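Local atomic coordinates of exported gluconolactonase (Xanthomonas campestris pv. campestris, PDB entry 3DR2), a protein that hydrolyses gluconolactone to gluconate, a step probably important in secondary pathways of glucose metabolism, and folds as a calcium-binding six-bladed beta-propeller. Residues I137-G142 and P197-L202; F146-F151 and P164-H169; Q182-L187 and F220-G225; W251-S256 and C282-A287. One frame throughout, in Å; residues are numbered along the deposited sequence.

Contact 1 of 4, residues I137-G142 and P197-L202; sequences IVARDG and PDEQTL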
loop_
_atom_site.group_PDB
_atom_site.type_symbol
_atom_site.label_atom_id
_atom_site.label_comp_id
_atom_site.label_asym_id
_atom_site.label_seq_id
_atom_site.Cartn_x
_atom_site.Cartn_y
_atom_site.Cartn_z
ATOM N N ILE A 137 -4.261 18.321 15.311
ATOM C CA ILE A 137 -4.496 19.717 14.973
ATOM C C ILE A 137 -3.582 20.550 15.855
ATOM O O ILE A 137 -3.043 20.057 16.849
ATOM C CB ILE A 137 -5.966 20.148 15.230
ATOM C CG1 ILE A 137 -6.315 19.985 16.714
ATOM C CG2 ILE A 137 -6.901 19.335 14.348
ATOM C CD1 ILE A 137 -7.723 20.452 17.084
ATOM N N VAL A 138 -3.387 21.806 15.481
ATOM C CA VAL A 138 -2.548 22.706 16.256
ATOM C C VAL A 138 -3.411 23.880 16.705
ATOM O O VAL A 138 -4.018 24.557 15.877
ATOM C CB VAL A 138 -1.377 23.239 15.414
ATOM C CG1 VAL A 138 -0.485 24.119 16.274
ATOM C CG2 VAL A 138 -0.587 22.076 14.834
ATOM N N ALA A 139 -3.475 24.105 18.015
ATOM C CA ALA A 139 -4.272 25.198 18.561
ATOM C C ALA A 139 -3.558 26.531 18.377
ATOM O O ALA A 139 -2.368 26.573 18.062
ATOM C CB ALA A 139 -4.557 24.953 20.042
ATOM N N ARG A 140 -4.290 27.623 18.568
ATOM C CA ARG A 140 -3.707 28.948 18.415
ATOM C C ARG A 140 -2.515 29.194 19.337
ATOM O O ARG A 140 -1.650 30.009 19.023
ATOM C CB ARG A 140 -4.770 30.025 18.640
ATOM C CG ARG A 140 -5.630 30.303 17.420
ATOM C CD ARG A 140 -6.401 31.607 17.580
ATOM N NE ARG A 140 -7.561 31.458 18.450
ATOM C CZ ARG A 140 -8.750 31.039 18.031
ATOM N NH1 ARG A 140 -8.932 30.735 16.751
ATOM N NH2 ARG A 140 -9.755 30.926 18.887
ATOM N N ASP A 141 -2.461 28.491 20.464
ATOM C CA ASP A 141 -1.356 28.676 21.395
ATOM C C ASP A 141 -0.169 27.758 21.102
ATOM O O ASP A 141 0.782 27.676 21.884
ATOM C CB ASP A 141 -1.847 28.502 22.840
ATOM C CG ASP A 141 -2.241 27.073 23.172
ATOM O OD1 ASP A 141 -2.498 26.278 22.245
ATOM O OD2 ASP A 141 -2.305 26.748 24.378
ATOM N N GLY A 142 -0.224 27.067 19.967
ATOM C CA GLY A 142 0.872 26.191 19.588
ATOM C C GLY A 142 0.810 24.759 20.082
ATOM O O GLY A 142 1.636 23.935 19.689
ATOM N N PRO A 197 -14.240 27.985 15.739
ATOM C CA PRO A 197 -13.388 29.165 15.559
ATOM C C PRO A 197 -12.932 29.840 16.856
ATOM O O PRO A 197 -11.775 30.239 16.971
ATOM C CB PRO A 197 -14.230 30.079 14.658
ATOM C CG PRO A 197 -15.636 29.554 14.796
ATOM C CD PRO A 197 -15.450 28.069 14.908
ATOM N N ASP A 198 -13.819 29.954 17.839
ATOM C CA ASP A 198 -13.445 30.597 19.099
ATOM C C ASP A 198 -12.712 29.655 20.047
ATOM O O ASP A 198 -12.343 30.035 21.159
ATOM C CB ASP A 198 -14.688 31.179 19.791
ATOM C CG ASP A 198 -15.681 30.112 20.234
ATOM O OD1 ASP A 198 -16.739 30.494 20.777
ATOM O OD2 ASP A 198 -15.416 28.904 20.051
ATOM N N GLU A 199 -12.502 28.423 19.599
ATOM C CA GLU A 199 -11.825 27.405 20.391
ATOM C C GLU A 199 -12.494 27.084 21.729
ATOM O O GLU A 199 -11.857 26.533 22.621
ATOM C CB GLU A 199 -10.362 27.798 20.629
ATOM C CG GLU A 199 -9.490 27.681 19.385
ATOM C CD GLU A 199 -8.007 27.818 19.685
ATOM O OE1 GLU A 199 -7.192 27.586 18.770
ATOM O OE2 GLU A 199 -7.649 28.158 20.835
ATOM N N GLN A 200 -13.774 27.424 21.869
ATOM C CA GLN A 200 -14.498 27.137 23.107
ATOM C C GLN A 200 -15.076 25.724 23.070
ATOM O O GLN A 200 -15.437 25.159 24.105
ATOM C CB GLN A 200 -15.635 28.141 23.324
ATOM C CG GLN A 200 -15.184 29.515 23.795
ATOM C CD GLN A 200 -16.356 30.425 24.141
ATOM O OE1 GLN A 200 -17.115 30.840 23.266
ATOM N NE2 GLN A 200 -16.512 30.728 25.426
ATOM N N THR A 201 -15.154 25.157 21.871
ATOM C CA THR A 201 -15.686 23.815 21.695
ATOM C C THR A 201 -14.699 22.963 20.905
ATOM O O THR A 201 -14.130 23.419 19.922
ATOM C CB THR A 201 -17.034 23.841 20.930
ATOM O OG1 THR A 201 -17.997 24.596 21.676
ATOM C CG2 THR A 201 -17.566 22.423 20.715
ATOM N N LEU A 202 -14.482 21.735 21.360
ATOM C CA LEU A 202 -13.587 20.814 20.666
ATOM C C LEU A 202 -14.464 19.675 20.172
ATOM O O LEU A 202 -15.191 19.058 20.958
ATOM C CB LEU A 202 -12.530 20.245 21.618
ATOM C CG LEU A 202 -11.240 19.643 21.032
ATOM C CD1 LEU A 202 -10.813 18.454 21.875
ATOM C CD2 LEU A 202 -11.430 19.220 19.594
HETATM O O HOH W 1 -5.220 28.323 21.721
#
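R140 and E199 meet between the turns of two adjoining propeller blades, and the dense part of the contact is the overlap of their charged ends. The guanidinium and carboxylate planes are only 14° apart and stacked, with E199 CG over one guanidinium face, 3.3 Å from R140 NH2. This overlap adds a long salt bridge, R140 NE to E199 OE1 at 3.9 Å; the oxygen lies well off the guanidinium plane, so the attraction is one of charge, with no N-H aimed at it. E199 OE1 is instead directed at the backbone, where R140 N donates to its syn lone pair over 2.9 Å in a nearly straight bond (162°).

A bend at chi3 (-78°) turns the guanidinium end-on toward P197. NH1 and NH2 both donate to P197 O, each at 2.9 Å, and the oxygen lies close to the guanidinium plane. The shared acceptor and the stacked carboxylate together restrict rotation of the group.

The other side is looser and wet. E199 OE2 accepts from a water at 2.6 Å, which reaches D141 N through a weak bond only. P197 and D198 are exposed; D198 OD2 accepts from Q200 N in an Asx turn and also bonds to S196 OG.

R140 sits in the type I turn A139-G142 that joins strands 136-138 and 144-147, whereas E199 precedes strand 201-206 of the next blade. F195, from strand 190-195, packs against I137, A139 and L202 beneath this polar layer.

Contact 2 of 4, residues F146-F151 and P164-H169; sequences FTDPPF and PELAHH
P150 lies on the imidazole of H169 in a buried CH-pi contact at the base of the loop that leaves strand 144-147 and returns as strand 169-174. P150 CD stands 3.4 Å from the ring centroid and 12° off the normal, which places it over the middle of the face and not at a rim. P150 CG follows at 3.6 Å from H169 NE2, and the two side chains cross at about a right angle. H169 CG lies anti to the carbonyl carbon (chi1 -55°), the rotation that presents one face of the ring to P150 CD. The ring has further restraints: ND1 is hydrogen-bonded to H189 N, and the H189 ring meets it edge-to-face.

Behind the stack the main chains draw together. The CA atoms of P149 and H169 are 5.0 Å apart, and H169 CA makes a C-H...O contact with D148 O at 3.6 Å.

In the beta-propeller these two strands are the central pair of a four-stranded blade, and the loop lies on the side of the calcium-binding residues: T147 OG1 bonds to the carbonyl of the calcium ligand N191, P149 packs on the ligand N134, and the P149 side chain is about 7 Å from a bound calcium ion.

D148 deals with the polar edge of the contact. Its OD2 accepts from S132 N and its OD1 from N131 N, while a water spans the two segments by donating to D148 OD1 at 2.8 Å and to H168 O at 2.9 Å. Beside that bridge, the L166 methyl CD1 rests 4.0 Å from D148 OD1.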
loop_
_atom_site.group_PDB
_atom_site.type_symbol
_atom_site.label_atom_id
_atom_site.label_comp_id
_atom_site.label_asym_id
_atom_site.label_seq_id
_atom_site.Cartn_x
_atom_site.Cartn_y
_atom_site.Cartn_z
ATOM N N PHE A 146 -4.244 15.669 19.629
ATOM C CA PHE A 146 -4.389 14.509 18.757
ATOM C C PHE A 146 -5.198 13.381 19.375
ATOM O O PHE A 146 -5.405 13.339 20.585
ATOM C CB PHE A 146 -3.004 14.008 18.333
ATOM C CG PHE A 146 -2.178 13.430 19.460
ATOM C CD1 PHE A 146 -2.224 12.068 19.744
ATOM C CD2 PHE A 146 -1.311 14.237 20.193
ATOM C CE1 PHE A 146 -1.415 11.511 20.736
ATOM C CE2 PHE A 146 -0.496 13.695 21.189
ATOM C CZ PHE A 146 -0.547 12.327 21.460
ATOM N N THR A 147 -5.673 12.479 18.518
ATOM C CA THR A 147 -6.462 11.330 18.942
ATOM C C THR A 147 -5.579 10.085 18.925
ATOM O O THR A 147 -4.697 9.944 18.072
ATOM C CB THR A 147 -7.647 11.096 17.998
ATOM O OG1 THR A 147 -7.164 10.969 16.649
ATOM C CG2 THR A 147 -8.623 12.255 18.081
ATOM N N ASP A 148 -5.830 9.174 19.858
ATOM C CA ASP A 148 -5.023 7.972 19.948
ATOM C C ASP A 148 -5.785 6.642 19.945
ATOM O O ASP A 148 -5.743 5.891 20.914
ATOM C CB ASP A 148 -4.138 8.047 21.199
ATOM C CG ASP A 148 -3.031 7.017 21.191
ATOM O OD1 ASP A 148 -2.692 6.484 22.270
ATOM O OD2 ASP A 148 -2.489 6.740 20.105
ATOM N N PRO A 149 -6.498 6.335 18.851
ATOM C CA PRO A 149 -7.234 5.072 18.788
ATOM C C PRO A 149 -6.210 3.974 18.487
ATOM O O PRO A 149 -5.064 4.273 18.150
ATOM C CB PRO A 149 -8.202 5.305 17.633
ATOM C CG PRO A 149 -7.352 6.097 16.687
ATOM C CD PRO A 149 -6.661 7.102 17.603
ATOM N N PRO A 150 -6.597 2.695 18.609
ATOM C CA PRO A 150 -5.676 1.583 18.345
ATOM C C PRO A 150 -5.685 1.027 16.919
ATOM O O PRO A 150 -5.200 -0.080 16.689
ATOM C CB PRO A 150 -6.134 0.535 19.346
ATOM C CG PRO A 150 -7.614 0.695 19.270
ATOM C CD PRO A 150 -7.811 2.207 19.290
ATOM N N PHE A 151 -6.221 1.779 15.965
ATOM C CA PHE A 151 -6.279 1.292 14.588
ATOM C C PHE A 151 -4.933 0.812 14.051
ATOM O O PHE A 151 -4.860 -0.217 13.373
ATOM C CB PHE A 151 -6.856 2.374 13.670
ATOM C CG PHE A 151 -8.317 2.643 13.901
ATOM C CD1 PHE A 151 -9.259 1.635 13.714
ATOM C CD2 PHE A 151 -8.753 3.899 14.313
ATOM C CE1 PHE A 151 -10.614 1.877 13.936
ATOM C CE2 PHE A 151 -10.104 4.148 14.538
ATOM C CZ PHE A 151 -11.036 3.135 14.349
ATOM N N PRO A 164 -1.985 -3.102 22.918
ATOM C CA PRO A 164 -1.756 -1.756 23.441
ATOM C C PRO A 164 -1.186 -1.776 24.853
ATOM O O PRO A 164 -1.443 -2.706 25.616
ATOM C CB PRO A 164 -3.145 -1.124 23.378
ATOM C CG PRO A 164 -4.052 -2.288 23.576
ATOM C CD PRO A 164 -3.421 -3.343 22.699
ATOM N N GLU A 165 -0.400 -0.756 25.186
ATOM C CA GLU A 165 0.198 -0.645 26.515
ATOM C C GLU A 165 -0.678 0.251 27.384
ATOM O O GLU A 165 -0.583 0.229 28.612
ATOM C CB GLU A 165 1.607 -0.052 26.422
ATOM C CG GLU A 165 2.581 -0.878 25.604
ATOM C CD GLU A 165 4.007 -0.345 25.669
ATOM O OE1 GLU A 165 4.856 -0.833 24.898
ATOM O OE2 GLU A 165 4.282 0.556 26.492
ATOM N N LEU A 166 -1.525 1.048 26.738
ATOM C CA LEU A 166 -2.429 1.944 27.445
ATOM C C LEU A 166 -3.819 1.319 27.477
ATOM O O LEU A 166 -4.221 0.644 26.529
ATOM C CB LEU A 166 -2.483 3.304 26.741
ATOM C CG LEU A 166 -1.148 4.043 26.589
ATOM C CD1 LEU A 166 -1.362 5.364 25.865
ATOM C CD2 LEU A 166 -0.532 4.284 27.955
ATOM N N ALA A 167 -4.549 1.542 28.568
ATOM C CA ALA A 167 -5.892 0.991 28.718
ATOM C C ALA A 167 -6.949 2.040 28.398
ATOM O O ALA A 167 -8.044 2.037 28.965
ATOM C CB ALA A 167 -6.084 0.473 30.142
ATOM N N HIS A 168 -6.616 2.940 27.485
ATOM C CA HIS A 168 -7.535 3.993 27.098
ATOM C C HIS A 168 -7.160 4.570 25.739
ATOM O O HIS A 168 -5.988 4.544 25.347
ATOM C CB HIS A 168 -7.529 5.101 28.163
ATOM C CG HIS A 168 -6.155 5.545 28.573
ATOM N ND1 HIS A 168 -5.462 6.535 27.910
ATOM C CD2 HIS A 168 -5.340 5.114 29.564
ATOM C CE1 HIS A 168 -4.277 6.694 28.474
ATOM N NE2 HIS A 168 -4.177 5.843 29.480
ATOM N N HIS A 169 -8.168 5.058 25.018
ATOM C CA HIS A 169 -7.984 5.693 23.708
ATOM C C HIS A 169 -8.276 7.145 24.047
ATOM O O HIS A 169 -9.433 7.515 24.218
ATOM C CB HIS A 169 -9.034 5.218 22.702
ATOM C CG HIS A 169 -9.102 3.736 22.537
ATOM N ND1 HIS A 169 -10.122 3.117 21.849
ATOM C CD2 HIS A 169 -8.283 2.747 22.970
ATOM C CE1 HIS A 169 -9.931 1.809 21.864
ATOM N NE2 HIS A 169 -8.823 1.559 22.538
HETATM O O HOH W 2 -4.457 6.775 24.371
#

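Contact 3 of 4, residues Q182-L187 and F220-G225; sequences QRMADL and FAWRDG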
loop_
_atom_site.group_PDB
_atom_site.type_symbol
_atom_site.label_atom_id
_atom_site.label_comp_id
_atom_site.label_asym_id
_atom_site.label_seq_id
_atom_site.Cartn_x
_atom_site.Cartn_y
_atom_site.Cartn_z
ATOM N N GLN A 182 -0.733 15.647 28.005
ATOM C CA GLN A 182 -1.886 15.794 28.880
ATOM C C GLN A 182 -3.028 14.927 28.372
ATOM O O GLN A 182 -3.497 15.102 27.245
ATOM C CB GLN A 182 -2.356 17.246 28.902
ATOM C CG GLN A 182 -1.355 18.238 29.449
ATOM C CD GLN A 182 -1.648 19.644 28.968
ATOM O OE1 GLN A 182 -1.457 19.958 27.794
ATOM N NE2 GLN A 182 -2.123 20.493 29.865
ATOM N N ARG A 183 -3.459 13.987 29.202
ATOM C CA ARG A 183 -4.572 13.103 28.873
ATOM C C ARG A 183 -5.810 13.953 29.136
ATOM O O ARG A 183 -6.156 14.229 30.288
ATOM C CB ARG A 183 -4.527 11.887 29.791
ATOM C CG ARG A 183 -5.657 10.889 29.645
ATOM C CD ARG A 183 -5.425 9.762 30.631
ATOM N NE ARG A 183 -6.540 8.832 30.734
ATOM C CZ ARG A 183 -6.534 7.768 31.530
ATOM N NH1 ARG A 183 -5.469 7.514 32.277
ATOM N NH2 ARG A 183 -7.591 6.965 31.589
ATOM N N MET A 184 -6.480 14.367 28.064
ATOM C CA MET A 184 -7.638 15.245 28.182
ATOM C C MET A 184 -9.003 14.572 28.241
ATOM O O MET A 184 -9.957 15.134 28.792
ATOM C CB MET A 184 -7.610 16.256 27.037
ATOM C CG MET A 184 -6.239 16.879 26.808
ATOM S SD MET A 184 -5.559 17.695 28.281
ATOM C CE MET A 184 -6.955 18.692 28.711
ATOM N N ALA A 185 -9.112 13.381 27.669
ATOM C CA ALA A 185 -10.378 12.660 27.681
ATOM C C ALA A 185 -10.195 11.279 27.095
ATOM O O ALA A 185 -9.319 11.064 26.258
ATOM C CB ALA A 185 -11.421 13.423 26.884
ATOM N N ASP A 186 -11.014 10.334 27.544
ATOM C CA ASP A 186 -10.942 8.982 27.020
ATOM C C ASP A 186 -12.208 8.757 26.209
ATOM O O ASP A 186 -13.299 9.149 26.627
ATOM C CB ASP A 186 -10.847 7.951 28.148
ATOM C CG ASP A 186 -9.667 8.194 29.071
ATOM O OD1 ASP A 186 -8.616 8.688 28.604
ATOM O OD2 ASP A 186 -9.784 7.869 30.272
ATOM N N LEU A 187 -12.060 8.143 25.041
ATOM C CA LEU A 187 -13.197 7.883 24.170
ATOM C C LEU A 187 -13.101 6.474 23.591
ATOM O O LEU A 187 -12.219 5.700 23.959
ATOM C CB LEU A 187 -13.234 8.917 23.035
ATOM C CG LEU A 187 -13.185 10.408 23.411
ATOM C CD1 LEU A 187 -11.742 10.827 23.672
ATOM C CD2 LEU A 187 -13.760 11.244 22.282
ATOM N N PHE A 220 -17.024 18.794 23.030
ATOM C CA PHE A 220 -16.554 19.025 24.393
ATOM C C PHE A 220 -16.398 20.518 24.616
ATOM O O PHE A 220 -16.186 21.282 23.671
ATOM C CB PHE A 220 -15.182 18.392 24.609
ATOM C CG PHE A 220 -15.188 16.896 24.659
ATOM C CD1 PHE A 220 -15.407 16.228 25.857
ATOM C CD2 PHE A 220 -14.903 16.150 23.517
ATOM C CE1 PHE A 220 -15.337 14.844 25.922
ATOM C CE2 PHE A 220 -14.830 14.764 23.570
ATOM C CZ PHE A 220 -15.045 14.104 24.775
ATOM N N ALA A 221 -16.494 20.934 25.872
ATOM C CA ALA A 221 -16.308 22.333 26.210
ATOM C C ALA A 221 -14.850 22.458 26.633
ATOM O O ALA A 221 -14.395 21.738 27.518
ATOM C CB ALA A 221 -17.226 22.733 27.368
ATOM N N TRP A 222 -14.113 23.348 25.980
ATOM C CA TRP A 222 -12.712 23.569 26.317
ATOM C C TRP A 222 -12.653 24.853 27.131
ATOM O O TRP A 222 -12.634 25.951 26.582
ATOM C CB TRP A 222 -11.867 23.705 25.042
ATOM C CG TRP A 222 -10.434 24.155 25.251
ATOM C CD1 TRP A 222 -9.782 25.132 24.552
ATOM C CD2 TRP A 222 -9.474 23.619 26.178
ATOM N NE1 TRP A 222 -8.482 25.239 24.982
ATOM C CE2 TRP A 222 -8.264 24.323 25.976
ATOM C CE3 TRP A 222 -9.518 22.615 27.152
ATOM C CZ2 TRP A 222 -7.106 24.054 26.714
ATOM C CZ3 TRP A 222 -8.361 22.346 27.889
ATOM C CH2 TRP A 222 -7.173 23.064 27.664
ATOM N N ARG A 223 -12.668 24.709 28.449
ATOM C CA ARG A 223 -12.609 25.867 29.333
ATOM C C ARG A 223 -11.751 25.506 30.532
ATOM O O ARG A 223 -11.760 24.361 30.994
ATOM C CB ARG A 223 -14.013 26.289 29.774
ATOM C CG ARG A 223 -14.776 25.271 30.596
ATOM C CD ARG A 223 -16.007 25.926 31.216
ATOM N NE ARG A 223 -16.710 25.029 32.127
ATOM C CZ ARG A 223 -17.398 23.962 31.735
ATOM N NH1 ARG A 223 -17.476 23.663 30.444
ATOM N NH2 ARG A 223 -18.009 23.194 32.627
ATOM N N ASP A 224 -11.021 26.493 31.040
ATOM C CA ASP A 224 -10.104 26.266 32.143
ATOM C C ASP A 224 -8.992 25.402 31.567
ATOM O O ASP A 224 -8.519 25.657 30.461
ATOM C CB ASP A 224 -10.795 25.549 33.303
ATOM C CG ASP A 224 -11.560 26.502 34.192
ATOM O OD1 ASP A 224 -12.540 27.115 33.717
ATOM O OD2 ASP A 224 -11.170 26.644 35.371
ATOM N N GLY A 225 -8.575 24.376 32.295
ATOM C CA GLY A 225 -7.516 23.531 31.780
ATOM C C GLY A 225 -8.006 22.147 31.423
ATOM O O GLY A 225 -7.244 21.184 31.471
#
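M184 and W222 face each other across the interface between neighbouring propeller blades, one on the end strand 182-187 of its sheet and the other on strand 216-223 of the next. The short strand segments run nearly antiparallel (166°), yet their axes stay 10.3 Å apart, so the two strands are not hydrogen-bonded neighbours, and the contact is carried mainly by side chains, with one backbone oxygen, G225 O, taking part. M184 and A185 form a classic beta bulge opposite V171, which helps explain why both successive CB atoms point toward the other blade.

Along M184, CB points toward the other blade, and CG stands beside the backbone N, anti to the carbonyl carbon. Bends at chi2 (-57°) and chi3 (-50°) then curl the thioether, so that CE makes the contacts: 4.0 Å from W222 CZ3, approaching the indole obliquely, and 3.7 Å from G225 O. L227 of strand 226-234 also packs against this side chain.

The F220 ring reaches back toward strand 182-187. A185 CB lies 4.2 Å from F220 CZ, and L187 CD2 meets the ring at its edge, in plane, 3.9 Å from F220 CE2.

Contact 4 of 4, residues W251-S256 and C282-A287; sequences WLWSSS and CTFDQA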
loop_
_atom_site.group_PDB
_atom_site.type_symbol
_atom_site.label_atom_id
_atom_site.label_comp_id
_atom_site.label_asym_id
_atom_site.label_seq_id
_atom_site.Cartn_x
_atom_site.Cartn_y
_atom_site.Cartn_z
ATOM N N TRP A 251 -19.073 26.270 10.653
ATOM C CA TRP A 251 -19.653 25.075 10.055
ATOM C C TRP A 251 -18.634 23.953 10.112
ATOM O O TRP A 251 -17.438 24.179 9.939
ATOM C CB TRP A 251 -20.026 25.309 8.594
ATOM C CG TRP A 251 -21.161 26.245 8.371
ATOM C CD1 TRP A 251 -21.924 26.866 9.321
ATOM C CD2 TRP A 251 -21.661 26.679 7.105
ATOM N NE1 TRP A 251 -22.870 27.665 8.719
ATOM C CE2 TRP A 251 -22.730 27.569 7.360
ATOM C CE3 TRP A 251 -21.308 26.405 5.777
ATOM C CZ2 TRP A 251 -23.449 28.186 6.333
ATOM C CZ3 TRP A 251 -22.024 27.017 4.754
ATOM C CH2 TRP A 251 -23.083 27.899 5.040
ATOM N N LEU A 252 -19.119 22.742 10.346
ATOM C CA LEU A 252 -18.253 21.579 10.414
ATOM C C LEU A 252 -18.476 20.726 9.166
ATOM O O LEU A 252 -19.584 20.248 8.910
ATOM C CB LEU A 252 -18.551 20.780 11.690
ATOM C CG LEU A 252 -17.615 19.617 12.031
ATOM C CD1 LEU A 252 -17.673 19.333 13.518
ATOM C CD2 LEU A 252 -17.994 18.384 11.231
ATOM N N TRP A 253 -17.415 20.568 8.380
ATOM C CA TRP A 253 -17.446 19.778 7.149
ATOM C C TRP A 253 -16.807 18.446 7.494
ATOM O O TRP A 253 -15.606 18.376 7.775
ATOM C CB TRP A 253 -16.649 20.483 6.045
ATOM C CG TRP A 253 -17.127 21.891 5.755
ATOM C CD1 TRP A 253 -17.227 22.921 6.645
ATOM C CD2 TRP A 253 -17.575 22.408 4.494
ATOM N NE1 TRP A 253 -17.711 24.047 6.021
ATOM C CE2 TRP A 253 -17.934 23.761 4.700
ATOM C CE3 TRP A 253 -17.709 21.860 3.210
ATOM C CZ2 TRP A 253 -18.420 24.579 3.668
ATOM C CZ3 TRP A 253 -18.193 22.675 2.179
ATOM C CH2 TRP A 253 -18.542 24.020 2.420
ATOM N N SER A 254 -17.609 17.388 7.453
ATOM C CA SER A 254 -17.133 16.064 7.824
ATOM C C SER A 254 -17.174 15.004 6.746
ATOM O O SER A 254 -18.077 14.969 5.910
ATOM C CB SER A 254 -17.938 15.557 9.019
ATOM O OG SER A 254 -17.581 14.231 9.346
ATOM N N SER A 255 -16.188 14.120 6.785
ATOM C CA SER A 255 -16.136 13.016 5.843
ATOM C C SER A 255 -17.226 12.022 6.245
ATOM O O SER A 255 -17.754 12.079 7.359
ATOM C CB SER A 255 -14.774 12.323 5.919
ATOM O OG SER A 255 -14.557 11.795 7.223
ATOM N N SER A 256 -17.567 11.131 5.323
ATOM C CA SER A 256 -18.554 10.085 5.556
ATOM C C SER A 256 -18.382 9.050 4.450
ATOM O O SER A 256 -17.555 9.225 3.552
ATOM C CB SER A 256 -19.983 10.647 5.551
ATOM O OG SER A 256 -20.368 11.081 4.260
ATOM N N CYS A 282 -10.920 15.782 5.287
ATOM C CA CYS A 282 -11.032 16.974 4.458
ATOM C C CYS A 282 -10.465 18.178 5.183
ATOM O O CYS A 282 -10.307 18.162 6.407
ATOM C CB CYS A 282 -12.488 17.231 4.034
ATOM S SG CYS A 282 -13.689 17.544 5.368
ATOM N N THR A 283 -10.138 19.216 4.421
ATOM C CA THR A 283 -9.577 20.433 4.994
ATOM C C THR A 283 -9.695 21.538 3.947
ATOM O O THR A 283 -9.933 21.263 2.771
ATOM C CB THR A 283 -8.079 20.229 5.375
ATOM O OG1 THR A 283 -7.673 21.233 6.316
ATOM C CG2 THR A 283 -7.184 20.319 4.135
ATOM N N PHE A 284 -9.553 22.783 4.382
ATOM C CA PHE A 284 -9.619 23.916 3.465
ATOM C C PHE A 284 -8.234 24.495 3.288
ATOM O O PHE A 284 -7.320 24.206 4.068
ATOM C CB PHE A 284 -10.499 25.034 4.021
ATOM C CG PHE A 284 -11.962 24.823 3.810
ATOM C CD1 PHE A 284 -12.742 24.239 4.795
ATOM C CD2 PHE A 284 -12.562 25.220 2.622
ATOM C CE1 PHE A 284 -14.110 24.055 4.599
ATOM C CE2 PHE A 284 -13.927 25.039 2.416
ATOM C CZ PHE A 284 -14.701 24.457 3.408
ATOM N N ASP A 285 -8.078 25.315 2.255
ATOM C CA ASP A 285 -6.813 25.987 2.046
ATOM C C ASP A 285 -6.892 27.208 2.964
ATOM O O ASP A 285 -7.899 27.420 3.645
ATOM C CB ASP A 285 -6.646 26.401 0.575
ATOM C CG ASP A 285 -7.740 27.329 0.094
ATOM O OD1 ASP A 285 -8.843 27.328 0.678
ATOM O OD2 ASP A 285 -7.498 28.050 -0.889
ATOM N N GLN A 286 -5.824 27.990 2.991
ATOM C CA GLN A 286 -5.737 29.191 3.808
ATOM C C GLN A 286 -6.970 30.096 3.716
ATOM O O GLN A 286 -7.575 30.451 4.731
ATOM C CB GLN A 286 -4.497 29.973 3.382
ATOM C CG GLN A 286 -3.418 30.062 4.425
ATOM C CD GLN A 286 -3.730 31.115 5.453
ATOM O OE1 GLN A 286 -4.773 31.069 6.104
ATOM N NE2 GLN A 286 -2.833 32.079 5.602
ATOM N N ALA A 287 -7.333 30.465 2.495
ATOM C CA ALA A 287 -8.468 31.353 2.261
ATOM C C ALA A 287 -9.832 30.689 2.428
ATOM O O ALA A 287 -10.862 31.369 2.441
ATOM C CB ALA A 287 -8.358 31.961 0.860
#
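An edge-to-face aromatic pair, W253 with F284, joins two blades of the propeller in its buried interior. The planes stand at 90°, and the centroid of the indole five-membered ring is 4.9 Å from that of F284. It is the phenyl edge that is presented: F284 CZ sits over the centre of the indole face, 3.6 Å from W253 CE2, with F284 CE1 beside it at 3.8 Å from W253 CD2. The indole is also held at its polar atom, since W253 NE1 is hydrogen-bonded to D247 OD1.

C282 makes the second part of the contact. A chi1 of 62° puts SG between its backbone N and carbonyl carbon and directs it across to W253, 3.2 Å from the carbonyl O and 4.2 Å from CB. Further along, S255 OG bonds to G243 O and its side chain packs on the calcium ligand D242, about 7 Å from a bound calcium ion.

The segment axes of strands 252-254 and 282-284 approach to 7.6 Å at 140°, in two different sheets. C245 of strand 244-246 touches both aromatic side chains, V260 and V262 of strand 259-263 pack on W253, and L28 and R31 of helix 26-32 also lie against the indole.

Contacts 1 and 3 bridge the same two blades, their centres 12 Å apart, and are joined within the second blade by probable hydrogen bonds from F220 N to L202 O (2.8 Å) and W222 N to Q200 O (2.9 Å). Contact 2 lies in the first of these blades and is linked to contact 3 through L187 N and H169 O, 2.8 Å apart. Contact 4 touches none of the others; its centre is 25 Å from that of contact 2, on the opposite side of the chain's centre. Side chains of both contacts 2 and 4 nevertheless come within about 7 Å of a bound calcium ion, against about 12 Å for contact 1 and 13 Å for contact 3.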